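Local atomic coordinates of putative polyketide synthase (Brevibacillus brevis, PDB entry 5HU7), a protein that probably catalyses the dehydration of beta-hydroxyacyl intermediates, as the dehydratase domain of a trans-AT polyketide synthase. Residues A147-S152 with H188-L193; S153-A158 with I179-R184; A171-F176 with S215-T220; R221-E226 with A259-S264; L276-C281 with R292-G297. All coordinates share one frame; numbering follows the deposited sequence.

Interaction 1: A147-S152 with H188-L193; sequences ALQAES and HVLVKL
His-188, Leu-190 and Leu-148 bury most of the surface here, where helix 145-150 packs against strand 188-193. His-188 has its CG wedged between the backbone N and the carbonyl carbon (chi1 76°), and this swings the imidazole off the strand toward the helix. Leu-148 brings CD2 to 3.9 Å from NE2 of His-188, approaching the ring obliquely. Glu-151 comes to the ring edge: its OE2 is 3.7 Å from His-188 NE2, but the carboxylate stands nearly perpendicular to the imidazole, with 88° between the planes, and no hydrogen bond forms. NE2 of His-188 is buried by the contact and finds no hydrogen-bonding partner in the model. Two residues along the strand, on the same face, Leu-190 sends CD2 between two helix residues, 4.3 Å from CB of Leu-148 and 3.7 Å from CG of Gln-149. Past the helix the chain is tied back by Ser-152, whose OG donates to the carbonyl O of Gln-149 at 2.7 Å. Val-189, Val-191 and Leu-193 alternate to the other face of the strand and touch helix 212-227. A short helix therefore covers the outer face of a sheet whose inner face wraps a long central helix, the arrangement of a hotdog fold.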
# COMPACT_ATOMS: atom_id res chain seq x y z
N ALA A 147 11.89 -25.66 -37.10
CA ALA A 147 13.11 -25.31 -37.83
C ALA A 147 14.32 -25.27 -36.90
O ALA A 147 15.37 -25.80 -37.26
CB ALA A 147 12.94 -23.96 -38.51
N LEU A 148 14.19 -24.67 -35.70
CA LEU A 148 15.30 -24.58 -34.73
C LEU A 148 15.73 -25.95 -34.27
O LEU A 148 16.92 -26.22 -34.17
CB LEU A 148 14.93 -23.70 -33.52
CG LEU A 148 14.82 -22.20 -33.82
CD1 LEU A 148 14.07 -21.47 -32.69
CD2 LEU A 148 16.19 -21.55 -34.00
N GLN A 149 14.75 -26.82 -34.06
CA GLN A 149 14.98 -28.19 -33.64
C GLN A 149 15.65 -29.04 -34.73
O GLN A 149 16.52 -29.84 -34.42
CB GLN A 149 13.65 -28.85 -33.24
CG GLN A 149 13.03 -28.24 -31.99
CD GLN A 149 11.63 -28.75 -31.75
OE1 GLN A 149 11.10 -29.57 -32.49
NE2 GLN A 149 11.01 -28.27 -30.70
N ALA A 150 15.27 -28.86 -36.01
CA ALA A 150 15.85 -29.62 -37.14
C ALA A 150 17.30 -29.25 -37.43
O ALA A 150 18.05 -30.04 -37.98
CB ALA A 150 15.02 -29.42 -38.39
N GLU A 151 17.68 -28.04 -37.07
CA GLU A 151 19.02 -27.48 -37.24
C GLU A 151 20.08 -28.04 -36.23
O GLU A 151 21.27 -27.89 -36.47
CB GLU A 151 18.89 -25.93 -37.04
CG GLU A 151 20.10 -25.08 -37.40
CD GLU A 151 20.00 -23.65 -36.91
OE1 GLU A 151 18.87 -23.11 -36.86
OE2 GLU A 151 21.05 -23.09 -36.52
N SER A 152 19.67 -28.70 -35.14
CA SER A 152 20.58 -29.10 -34.08
C SER A 152 21.52 -30.25 -34.45
O SER A 152 21.19 -31.14 -35.25
CB SER A 152 19.84 -29.40 -32.78
OG SER A 152 18.71 -30.23 -32.95
N HIS A 188 23.58 -21.62 -30.59
CA HIS A 188 22.39 -21.58 -29.73
C HIS A 188 22.06 -22.89 -29.03
O HIS A 188 22.47 -23.96 -29.46
CB HIS A 188 21.13 -21.08 -30.50
CG HIS A 188 20.48 -22.07 -31.43
ND1 HIS A 188 19.74 -23.15 -30.96
CD2 HIS A 188 20.39 -22.04 -32.78
CE1 HIS A 188 19.30 -23.79 -32.03
NE2 HIS A 188 19.64 -23.16 -33.15
N VAL A 189 21.28 -22.77 -27.95
CA VAL A 189 20.71 -23.90 -27.24
C VAL A 189 19.23 -23.61 -27.11
O VAL A 189 18.87 -22.47 -26.82
CB VAL A 189 21.38 -24.24 -25.88
CG1 VAL A 189 22.82 -24.67 -26.09
CG2 VAL A 189 21.33 -23.08 -24.90
N LEU A 190 18.38 -24.59 -27.44
CA LEU A 190 16.93 -24.45 -27.30
C LEU A 190 16.56 -25.43 -26.21
O LEU A 190 16.72 -26.64 -26.38
CB LEU A 190 16.17 -24.73 -28.60
CG LEU A 190 14.65 -24.73 -28.47
CD1 LEU A 190 14.12 -23.31 -28.32
CD2 LEU A 190 14.00 -25.46 -29.67
N VAL A 191 16.15 -24.90 -25.06
CA VAL A 191 15.84 -25.72 -23.91
C VAL A 191 14.36 -25.96 -23.84
O VAL A 191 13.60 -24.99 -23.82
CB VAL A 191 16.30 -25.01 -22.60
CG1 VAL A 191 16.05 -25.89 -21.39
CG2 VAL A 191 17.77 -24.63 -22.67
N LYS A 192 13.94 -27.21 -23.74
CA LYS A 192 12.54 -27.54 -23.53
C LYS A 192 12.36 -27.60 -22.01
O LYS A 192 13.04 -28.38 -21.33
CB LYS A 192 12.16 -28.87 -24.17
CG LYS A 192 10.67 -29.17 -24.04
CD LYS A 192 10.24 -30.28 -24.96
CE LYS A 192 8.83 -30.72 -24.72
NZ LYS A 192 8.67 -31.43 -23.42
N LEU A 193 11.47 -26.77 -21.49
CA LEU A 193 11.26 -26.64 -20.05
C LEU A 193 10.05 -27.38 -19.55
O LEU A 193 9.02 -27.41 -20.21
CB LEU A 193 11.11 -25.16 -19.69
CG LEU A 193 12.31 -24.29 -19.98
CD1 LEU A 193 11.92 -22.86 -19.92
CD2 LEU A 193 13.47 -24.60 -19.04

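Interaction 2: S153-A158 with I179-R184; sequences SEILTA and IDQVYR
Leu-156 and Val-182 form the apolar centre, a hydrogen-bonded antiparallel pair on the face that also meets Tyr-222 and Cys-161, with Leu-156 CB 4.4 Å from Val-182 CB. Their backbones bond both ways, Leu-156 N to Val-182 O at 2.8 Å and Val-182 N to Leu-156 O at 2.9 Å. On the other face Ile-155 runs alongside Tyr-183, pointing the same way; its CD1 is 3.7 Å from CE2 of Tyr-183, while CG2 sits over one face of the ring, toward the rim. At the polar edge Arg-184 has the largest share of the contact. Its chain leaves with CG anti to the backbone N (chi1 -173°) and bends at chi3 (58°), bringing the guanidinium back over Ser-153, whose OG lies over one face, 3.1 Å from CZ of Arg-184, without a hydrogen bond to the guanidinium. Glu-154 OE2 stays 4.1 Å from Arg-184 NH2, too far for a salt bridge. Tyr-222 holds NE of the arginine by a weak bond. With an alanine in place of Arg-184, Glu-154 would probably lose its nearby positive charge and Ser-153 the flat group that covers it. Ser-153 N reaches Arg-184 O at 2.8 Å, and Glu-154 N shares that oxygen weakly: a classic beta bulge where edge strand 154-157 of the hotdog sheet begins its antiparallel pairing.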
# COMPACT_ATOMS: atom_id res chain seq x y z
N SER A 153 22.74 -30.19 -33.88
CA SER A 153 23.79 -31.17 -34.05
C SER A 153 23.72 -32.23 -32.94
O SER A 153 24.21 -33.35 -33.12
CB SER A 153 25.15 -30.48 -34.04
OG SER A 153 25.34 -29.72 -32.85
N GLU A 154 23.15 -31.88 -31.78
CA GLU A 154 22.96 -32.79 -30.66
C GLU A 154 21.65 -32.46 -29.95
O GLU A 154 21.21 -31.31 -29.95
CB GLU A 154 24.10 -32.61 -29.64
CG GLU A 154 25.38 -33.31 -30.02
CD GLU A 154 26.38 -33.43 -28.89
OE1 GLU A 154 26.03 -33.09 -27.74
OE2 GLU A 154 27.52 -33.88 -29.15
N ILE A 155 21.07 -33.48 -29.31
CA ILE A 155 19.90 -33.35 -28.43
C ILE A 155 20.27 -34.12 -27.18
O ILE A 155 20.59 -35.29 -27.24
CB ILE A 155 18.57 -33.84 -29.01
CG1 ILE A 155 18.35 -33.25 -30.40
CG2 ILE A 155 17.43 -33.49 -28.06
CD1 ILE A 155 17.14 -33.71 -31.07
N LEU A 156 20.26 -33.43 -26.05
CA LEU A 156 20.67 -33.99 -24.78
C LEU A 156 19.52 -34.15 -23.84
O LEU A 156 18.68 -33.28 -23.73
CB LEU A 156 21.68 -33.07 -24.10
CG LEU A 156 23.01 -32.91 -24.83
CD1 LEU A 156 22.90 -31.87 -25.95
CD2 LEU A 156 24.08 -32.44 -23.86
N THR A 157 19.56 -35.21 -23.04
CA THR A 157 18.61 -35.41 -21.95
C THR A 157 19.05 -34.49 -20.76
O THR A 157 20.15 -33.95 -20.79
CB THR A 157 18.67 -36.84 -21.47
OG1 THR A 157 19.98 -37.07 -20.95
CG2 THR A 157 18.34 -37.87 -22.57
N ALA A 158 18.26 -34.35 -19.69
CA ALA A 158 18.75 -33.53 -18.55
C ALA A 158 20.05 -34.17 -17.93
O ALA A 158 21.01 -33.44 -17.66
CB ALA A 158 17.68 -33.39 -17.48
N ILE A 179 14.48 -29.10 -16.77
CA ILE A 179 14.89 -29.34 -18.16
C ILE A 179 14.37 -30.65 -18.72
O ILE A 179 14.82 -31.69 -18.25
CB ILE A 179 16.45 -29.30 -18.25
CG1 ILE A 179 16.98 -27.94 -17.75
CG2 ILE A 179 16.97 -29.60 -19.70
CD1 ILE A 179 18.44 -27.83 -17.81
N ASP A 180 13.51 -30.63 -19.77
CA ASP A 180 13.09 -31.87 -20.41
C ASP A 180 14.20 -32.34 -21.37
O ASP A 180 14.62 -33.49 -21.33
CB ASP A 180 11.78 -31.68 -21.19
CG ASP A 180 10.54 -31.53 -20.34
OD1 ASP A 180 10.39 -32.29 -19.36
OD2 ASP A 180 9.67 -30.71 -20.70
N GLN A 181 14.64 -31.46 -22.24
CA GLN A 181 15.68 -31.78 -23.21
C GLN A 181 16.33 -30.54 -23.72
O GLN A 181 15.76 -29.46 -23.62
CB GLN A 181 15.10 -32.62 -24.37
CG GLN A 181 13.81 -32.05 -24.97
CD GLN A 181 13.19 -32.98 -25.99
OE1 GLN A 181 13.73 -33.19 -27.07
NE2 GLN A 181 12.04 -33.53 -25.67
N VAL A 182 17.54 -30.68 -24.26
CA VAL A 182 18.27 -29.53 -24.79
C VAL A 182 18.66 -29.81 -26.20
O VAL A 182 19.37 -30.77 -26.46
CB VAL A 182 19.51 -29.21 -23.92
CG1 VAL A 182 20.32 -28.09 -24.53
CG2 VAL A 182 19.07 -28.84 -22.51
N TYR A 183 18.25 -28.93 -27.11
CA TYR A 183 18.61 -28.96 -28.53
C TYR A 183 19.81 -28.04 -28.75
O TYR A 183 19.67 -26.85 -28.58
CB TYR A 183 17.45 -28.44 -29.36
CG TYR A 183 16.22 -29.32 -29.34
CD1 TYR A 183 15.22 -29.12 -28.40
CD2 TYR A 183 15.98 -30.23 -30.35
CE1 TYR A 183 14.05 -29.87 -28.42
CE2 TYR A 183 14.80 -30.97 -30.40
CZ TYR A 183 13.84 -30.80 -29.42
OH TYR A 183 12.68 -31.52 -29.45
N ARG A 184 20.96 -28.57 -29.15
CA ARG A 184 22.13 -27.75 -29.37
C ARG A 184 22.39 -27.57 -30.83
O ARG A 184 22.45 -28.53 -31.60
CB ARG A 184 23.42 -28.32 -28.75
CG ARG A 184 24.59 -27.30 -28.90
CD ARG A 184 25.95 -27.72 -28.41
NE ARG A 184 26.43 -28.94 -29.07
CZ ARG A 184 26.98 -28.99 -30.29
NH1 ARG A 184 27.10 -27.89 -31.03
NH2 ARG A 184 27.38 -30.16 -30.78

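Interaction 3: A171-F176 with S215-T220; sequences ADHSEF and SLLPST
Phe-176 and His-173 both reach Pro-218, by different torsions. The phenylalanine CG lies opposite its own carbonyl carbon (chi1 -56°), which carries the ring along the helix surface; in His-173, CG is turned away from the backbone N (chi1 -151°), which places the imidazole beside Leu-217 and Pro-218. Phe-176 and Pro-218 slide past each other in opposite directions, and the fit is tight: CE2 of Phe-176 is 3.3 Å from CB of Pro-218. The proline also lays CD over one face of the imidazole, 4.2 Å from CD2 of His-173. Leu-217 crosses the histidine at about a right angle, its CD2 3.7 Å from CE1 of His-173. Replacing Phe-176 by a smaller residue such as alanine is likely to open a gap beside Pro-218 and leave this part of the loop less firmly seated on helix 212-227. The helix is kinked at Pro-218, whose N has no proton to give the preceding turn; nearby, Ser-219 OG donates to Ser-215 O at 2.7 Å. No hydrogen bond crosses between 171-176 and 215-220, although His-173 ND1 has a weak one to Arg-221. Shape and dispersion, with a proline ring shared by His-173 and Phe-176, therefore hold the loop to the kinked helix.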
# COMPACT_ATOMS: atom_id res chain seq x y z
N ALA A 171 32.36 -24.89 -14.52
CA ALA A 171 30.90 -25.10 -14.52
C ALA A 171 30.51 -26.43 -13.88
O ALA A 171 31.14 -27.44 -14.15
CB ALA A 171 30.38 -25.05 -15.94
N ASP A 172 29.45 -26.42 -13.04
CA ASP A 172 28.85 -27.60 -12.38
C ASP A 172 27.70 -27.12 -11.49
O ASP A 172 27.86 -26.12 -10.79
CB ASP A 172 29.85 -28.42 -11.54
CG ASP A 172 29.30 -29.76 -11.07
OD1 ASP A 172 28.40 -30.31 -11.75
OD2 ASP A 172 29.80 -30.28 -10.04
N HIS A 173 26.55 -27.83 -11.52
CA HIS A 173 25.35 -27.45 -10.77
C HIS A 173 24.75 -28.65 -10.02
O HIS A 173 25.26 -29.77 -10.11
CB HIS A 173 24.31 -26.86 -11.75
CG HIS A 173 23.39 -25.84 -11.17
ND1 HIS A 173 23.86 -24.64 -10.66
CD2 HIS A 173 22.04 -25.87 -11.03
CE1 HIS A 173 22.79 -23.99 -10.21
NE2 HIS A 173 21.67 -24.69 -10.44
N SER A 174 23.67 -28.40 -9.26
CA SER A 174 22.95 -29.41 -8.49
C SER A 174 21.78 -30.03 -9.28
O SER A 174 21.89 -31.20 -9.68
CB SER A 174 22.46 -28.83 -7.16
OG SER A 174 21.64 -29.72 -6.42
N GLU A 175 20.65 -29.28 -9.49
CA GLU A 175 19.46 -29.84 -10.14
C GLU A 175 19.11 -29.27 -11.55
O GLU A 175 19.26 -28.07 -11.84
CB GLU A 175 18.24 -29.74 -9.21
CG GLU A 175 17.61 -28.38 -9.06
CD GLU A 175 16.33 -28.42 -8.24
OE1 GLU A 175 15.36 -27.72 -8.61
OE2 GLU A 175 16.27 -29.20 -7.26
N PHE A 176 18.63 -30.19 -12.41
CA PHE A 176 18.22 -29.97 -13.80
C PHE A 176 16.79 -30.56 -13.89
O PHE A 176 16.45 -31.25 -14.86
CB PHE A 176 19.17 -30.73 -14.76
CG PHE A 176 20.64 -30.38 -14.61
CD1 PHE A 176 21.34 -30.71 -13.46
CD2 PHE A 176 21.35 -29.82 -15.66
CE1 PHE A 176 22.66 -30.33 -13.29
CE2 PHE A 176 22.70 -29.51 -15.52
CZ PHE A 176 23.34 -29.74 -14.33
N SER A 215 17.02 -23.59 -14.06
CA SER A 215 16.99 -24.31 -15.33
C SER A 215 17.86 -23.66 -16.39
O SER A 215 18.48 -24.36 -17.19
CB SER A 215 15.56 -24.35 -15.86
OG SER A 215 14.69 -24.91 -14.89
N LEU A 216 17.85 -22.33 -16.45
CA LEU A 216 18.60 -21.55 -17.42
C LEU A 216 20.08 -21.55 -17.15
O LEU A 216 20.87 -21.72 -18.07
CB LEU A 216 18.07 -20.11 -17.44
CG LEU A 216 16.68 -19.91 -18.06
CD1 LEU A 216 16.26 -18.45 -17.99
CD2 LEU A 216 16.64 -20.36 -19.49
N LEU A 217 20.48 -21.36 -15.90
CA LEU A 217 21.90 -21.33 -15.54
C LEU A 217 22.69 -22.56 -16.05
O LEU A 217 23.61 -22.35 -16.83
CB LEU A 217 22.05 -21.13 -14.02
CG LEU A 217 23.49 -21.12 -13.47
CD1 LEU A 217 24.40 -20.13 -14.25
CD2 LEU A 217 23.47 -20.78 -11.99
N PRO A 218 22.32 -23.83 -15.76
CA PRO A 218 23.07 -24.96 -16.36
C PRO A 218 23.07 -24.95 -17.90
O PRO A 218 24.05 -25.36 -18.52
CB PRO A 218 22.36 -26.21 -15.80
CG PRO A 218 21.09 -25.75 -15.22
CD PRO A 218 21.26 -24.31 -14.85
N SER A 219 21.99 -24.41 -18.49
CA SER A 219 21.82 -24.28 -19.94
C SER A 219 22.76 -23.22 -20.53
O SER A 219 23.24 -23.40 -21.65
CB SER A 219 20.37 -23.95 -20.29
OG SER A 219 19.44 -24.83 -19.68
N THR A 220 22.96 -22.08 -19.81
CA THR A 220 23.89 -21.04 -20.29
C THR A 220 25.31 -21.56 -20.17
O THR A 220 26.11 -21.35 -21.09
CB THR A 220 23.71 -19.68 -19.59
OG1 THR A 220 24.08 -19.73 -18.20
CG2 THR A 220 22.31 -19.10 -19.75

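Interaction 4: R221-E226 with A259-S264; sequences RYLITE and ALIRFS
Leu-223 is the tight part of this contact, pressed between Phe-263 and Ile-261 where helix 221-226 passes strand 259-263 at 34°. With its CG anti to the backbone N (chi1 179°), the leucine points at the strand and lays CD2 over one face of the Phe-263 ring, a CH-pi contact 4.2 Å from the ring centroid and 16° off the normal. CG of Leu-223 comes to 3.7 Å from CE2 of Phe-263, and Leu-223 CD2 lies 3.8 Å from CG2 of Ile-261. The looser side lies at Ile-224, partly exposed like Phe-263: Ile-224 CG1 is 4.2 Å from Phe-263 CE1, and the isoleucine CA meets the ring only at the edge. Arg-262 turns away, to the face of the strand where it touches His-188. With no hydrogen bond between the segments, the helix is seated on the strand by Leu-223, set over the face of Phe-263 and against Ile-261, so the attraction should depend on close fit rather than on polar groups.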
# COMPACT_ATOMS: atom_id res chain seq x y z
N ARG A 221 25.61 -22.28 -19.08
CA ARG A 221 26.93 -22.89 -18.88
C ARG A 221 27.25 -23.90 -19.99
O ARG A 221 28.39 -24.00 -20.42
CB ARG A 221 27.02 -23.57 -17.51
CG ARG A 221 27.06 -22.59 -16.37
CD ARG A 221 26.83 -23.31 -15.07
NE ARG A 221 27.00 -22.44 -13.90
CZ ARG A 221 26.76 -22.81 -12.65
NH1 ARG A 221 26.33 -24.04 -12.38
NH2 ARG A 221 26.94 -21.95 -11.65
N TYR A 222 26.23 -24.64 -20.45
CA TYR A 222 26.37 -25.60 -21.55
C TYR A 222 26.70 -24.86 -22.86
O TYR A 222 27.50 -25.36 -23.65
CB TYR A 222 25.11 -26.48 -21.68
CG TYR A 222 25.14 -27.41 -22.87
CD1 TYR A 222 26.26 -28.20 -23.13
CD2 TYR A 222 24.07 -27.49 -23.75
CE1 TYR A 222 26.34 -29.00 -24.26
CE2 TYR A 222 24.13 -28.30 -24.88
CZ TYR A 222 25.26 -29.07 -25.13
OH TYR A 222 25.36 -29.90 -26.22
N LEU A 223 26.10 -23.69 -23.09
CA LEU A 223 26.40 -22.89 -24.28
C LEU A 223 27.85 -22.35 -24.19
O LEU A 223 28.64 -22.51 -25.13
CB LEU A 223 25.40 -21.71 -24.42
CG LEU A 223 25.61 -20.76 -25.60
CD1 LEU A 223 25.61 -21.50 -26.95
CD2 LEU A 223 24.56 -19.66 -25.60
N ILE A 224 28.18 -21.74 -23.03
CA ILE A 224 29.49 -21.15 -22.74
C ILE A 224 30.64 -22.16 -22.86
O ILE A 224 31.63 -21.85 -23.53
CB ILE A 224 29.48 -20.42 -21.35
CG1 ILE A 224 28.59 -19.14 -21.43
CG2 ILE A 224 30.90 -20.07 -20.89
CD1 ILE A 224 28.10 -18.62 -20.09
N THR A 225 30.52 -23.37 -22.26
CA THR A 225 31.58 -24.41 -22.33
C THR A 225 31.81 -25.01 -23.74
O THR A 225 32.94 -25.41 -24.04
CB THR A 225 31.33 -25.55 -21.31
OG1 THR A 225 30.04 -26.12 -21.53
CG2 THR A 225 31.51 -25.08 -19.86
N GLU A 226 30.77 -25.10 -24.59
CA GLU A 226 30.92 -25.67 -25.93
C GLU A 226 31.63 -24.67 -26.87
O GLU A 226 32.40 -25.09 -27.74
CB GLU A 226 29.56 -26.13 -26.50
CG GLU A 226 29.64 -27.37 -27.37
CD GLU A 226 30.32 -27.22 -28.72
OE1 GLU A 226 30.11 -26.17 -29.38
OE2 GLU A 226 31.04 -28.15 -29.13
N ALA A 259 13.12 -22.04 -23.87
CA ALA A 259 14.04 -20.91 -23.77
C ALA A 259 15.08 -21.08 -24.87
O ALA A 259 15.71 -22.13 -24.96
CB ALA A 259 14.72 -20.89 -22.41
N LEU A 260 15.20 -20.11 -25.76
CA LEU A 260 16.22 -20.09 -26.80
C LEU A 260 17.32 -19.19 -26.27
O LEU A 260 17.03 -18.06 -25.94
CB LEU A 260 15.67 -19.54 -28.11
CG LEU A 260 16.68 -19.44 -29.28
CD1 LEU A 260 17.14 -20.79 -29.72
CD2 LEU A 260 16.08 -18.72 -30.43
N ILE A 261 18.55 -19.70 -26.14
CA ILE A 261 19.65 -18.94 -25.58
C ILE A 261 20.72 -18.83 -26.65
O ILE A 261 21.08 -19.83 -27.27
CB ILE A 261 20.23 -19.59 -24.29
CG1 ILE A 261 19.15 -19.81 -23.20
CG2 ILE A 261 21.38 -18.76 -23.72
CD1 ILE A 261 19.43 -21.00 -22.33
N ARG A 262 21.26 -17.62 -26.82
CA ARG A 262 22.30 -17.29 -27.80
C ARG A 262 23.27 -16.32 -27.14
O ARG A 262 22.96 -15.70 -26.12
CB ARG A 262 21.67 -16.53 -28.99
CG ARG A 262 20.67 -17.28 -29.86
CD ARG A 262 20.22 -16.36 -30.99
NE ARG A 262 19.12 -16.86 -31.83
CZ ARG A 262 19.24 -17.71 -32.85
NH1 ARG A 262 20.43 -18.22 -33.17
NH2 ARG A 262 18.17 -18.07 -33.55
N PHE A 263 24.39 -16.09 -27.80
CA PHE A 263 25.33 -15.04 -27.40
C PHE A 263 24.84 -13.78 -28.06
O PHE A 263 24.41 -13.83 -29.22
CB PHE A 263 26.74 -15.31 -27.91
CG PHE A 263 27.42 -16.42 -27.19
CD1 PHE A 263 27.89 -16.25 -25.90
CD2 PHE A 263 27.57 -17.67 -27.80
CE1 PHE A 263 28.50 -17.30 -25.21
CE2 PHE A 263 28.21 -18.70 -27.14
CZ PHE A 263 28.66 -18.51 -25.84
N SER A 264 24.89 -12.64 -27.34
CA SER A 264 24.46 -11.34 -27.87
C SER A 264 25.51 -10.86 -28.88
O SER A 264 26.70 -11.10 -28.68
CB SER A 264 24.24 -10.34 -26.74
OG SER A 264 25.47 -9.82 -26.25

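Interaction 5: L276-C281 with R292-G297; sequences LDIELC and RGFSMG
Gly-293 and Phe-294 both stand opposite Leu-276, a G1 beta bulge in the hairpin of strands 276-281 and 287-298. Gly-293 takes a positive phi (75°), which favours glycine, and here the chain turns a corner. Within the bulge, Phe-294 and Leu-276 form an antiparallel hydrogen-bonded pair: Phe-294 N gives to Leu-276 O at 2.8 Å, and Leu-276 N returns a bond of 2.8 Å to Phe-294 O. The amide of the glycine is taken up by a side chain, Gly-293 N reaching OD1 of Asp-277 at 3.2 Å nearly along the carboxylate's C-O axis. The same carboxylate rests on Arg-292, whose chain bends at chi2 (-71°) and runs back across it, CD lying 3.2 Å from CG of Asp-277. The charges attract only at long range: OD2 of Asp-277 is 3.6 Å from Arg-292 NE and well out of the guanidinium plane. At the guanidinium edge, Glu-279 OE2 is 3.9 Å from Arg-292 NH1, again a long salt bridge; the stronger partner of Glu-279 is Arg-290. On the apolar face, Ile-278 CD1 packs 3.9 Å from CD2 of Phe-294. Asp-277 thus does two jobs: it holds the bulge glycine through its N-H and, with Glu-279, probably offsets the charge of Arg-292, by electrostatics more than by directed bonds.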
# COMPACT_ATOMS: atom_id res chain seq x y z
N LEU A 276 24.45 -12.67 -23.02
CA LEU A 276 23.45 -13.49 -23.69
C LEU A 276 22.16 -12.81 -24.06
O LEU A 276 21.74 -11.84 -23.41
CB LEU A 276 23.10 -14.69 -22.79
CG LEU A 276 24.26 -15.48 -22.26
CD1 LEU A 276 23.81 -16.47 -21.27
CD2 LEU A 276 25.02 -16.19 -23.40
N ASP A 277 21.50 -13.38 -25.07
CA ASP A 277 20.15 -13.04 -25.49
C ASP A 277 19.31 -14.30 -25.18
O ASP A 277 19.73 -15.40 -25.54
CB ASP A 277 20.09 -12.70 -26.96
CG ASP A 277 20.80 -11.42 -27.35
OD1 ASP A 277 21.22 -10.65 -26.43
OD2 ASP A 277 20.86 -11.13 -28.57
N ILE A 278 18.19 -14.13 -24.45
CA ILE A 278 17.30 -15.21 -24.06
C ILE A 278 15.90 -14.86 -24.49
O ILE A 278 15.39 -13.81 -24.10
CB ILE A 278 17.37 -15.48 -22.53
CG1 ILE A 278 18.81 -15.77 -22.10
CG2 ILE A 278 16.45 -16.65 -22.12
CD1 ILE A 278 19.00 -16.00 -20.62
N GLU A 279 15.25 -15.77 -25.23
CA GLU A 279 13.86 -15.65 -25.64
C GLU A 279 13.10 -16.81 -25.00
O GLU A 279 13.51 -17.96 -25.12
CB GLU A 279 13.74 -15.67 -27.16
CG GLU A 279 14.03 -14.30 -27.72
CD GLU A 279 14.65 -14.25 -29.10
OE1 GLU A 279 15.65 -14.96 -29.34
OE2 GLU A 279 14.17 -13.45 -29.93
N LEU A 280 12.01 -16.49 -24.31
CA LEU A 280 11.18 -17.44 -23.61
C LEU A 280 9.85 -17.46 -24.32
O LEU A 280 9.22 -16.43 -24.42
CB LEU A 280 11.01 -17.01 -22.14
CG LEU A 280 12.30 -16.78 -21.36
CD1 LEU A 280 12.01 -16.34 -19.96
CD2 LEU A 280 13.15 -18.05 -21.29
N CYS A 281 9.44 -18.62 -24.86
CA CYS A 281 8.20 -18.75 -25.60
C CYS A 281 7.35 -19.91 -25.11
O CYS A 281 7.78 -20.72 -24.29
CB CYS A 281 8.54 -18.91 -27.07
SG CYS A 281 9.28 -20.51 -27.48
N ARG A 292 17.78 -9.18 -23.59
CA ARG A 292 18.88 -8.86 -24.47
C ARG A 292 20.01 -8.25 -23.65
O ARG A 292 19.76 -7.39 -22.81
CB ARG A 292 18.42 -7.91 -25.59
CG ARG A 292 17.45 -8.57 -26.60
CD ARG A 292 18.17 -9.59 -27.48
NE ARG A 292 17.38 -10.20 -28.57
CZ ARG A 292 17.04 -9.60 -29.71
NH1 ARG A 292 16.34 -10.26 -30.63
NH2 ARG A 292 17.37 -8.33 -29.94
N GLY A 293 21.22 -8.77 -23.83
CA GLY A 293 22.40 -8.26 -23.18
C GLY A 293 22.45 -8.64 -21.72
O GLY A 293 22.81 -7.80 -20.89
N PHE A 294 22.17 -9.93 -21.41
CA PHE A 294 22.15 -10.50 -20.07
C PHE A 294 23.53 -11.04 -19.69
O PHE A 294 24.04 -11.95 -20.31
CB PHE A 294 21.11 -11.61 -19.98
CG PHE A 294 20.95 -12.21 -18.60
CD1 PHE A 294 20.62 -11.41 -17.51
CD2 PHE A 294 21.16 -13.57 -18.38
CE1 PHE A 294 20.46 -11.96 -16.23
CE2 PHE A 294 20.99 -14.11 -17.10
CZ PHE A 294 20.64 -13.30 -16.04
N SER A 295 24.06 -10.56 -18.57
CA SER A 295 25.38 -10.95 -18.09
C SER A 295 25.37 -11.16 -16.60
O SER A 295 24.96 -10.29 -15.83
CB SER A 295 26.40 -9.87 -18.45
OG SER A 295 27.71 -10.36 -18.26
N MET A 296 25.80 -12.31 -16.18
CA MET A 296 25.89 -12.65 -14.76
C MET A 296 27.32 -12.49 -14.31
O MET A 296 28.23 -12.88 -15.03
CB MET A 296 25.43 -14.09 -14.53
CG MET A 296 24.00 -14.29 -14.87
SD MET A 296 23.51 -15.99 -14.59
CE MET A 296 24.25 -16.75 -16.07
N GLY A 297 27.51 -11.94 -13.11
CA GLY A 297 28.86 -11.74 -12.58
C GLY A 297 29.37 -13.01 -11.92
O GLY A 297 28.58 -13.78 -11.37

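Overall arrangement
From the N terminus, interaction 1 closes the first loop, joining 147-152 to 188-193, and interaction 2 (153-158 with 179-184), closed after helix 158-167, lies wholly within it. Interaction 3 starts inside both loops and ends beyond them, at 215-220, so it crosses the two. Interactions 4 and 5 then follow in series. Strands 154-157, 179-185, 188-193, 258-263, 276-281 and 287-298 are successive neighbours in the antiparallel sheet, with backbone bonds linking interactions 1 and 2, 1 and 4, and 4 and 5. Helix 212-227 serves interactions 3 and 4 and touches the residues of the other three, binding loop and strands round one hotdog helix.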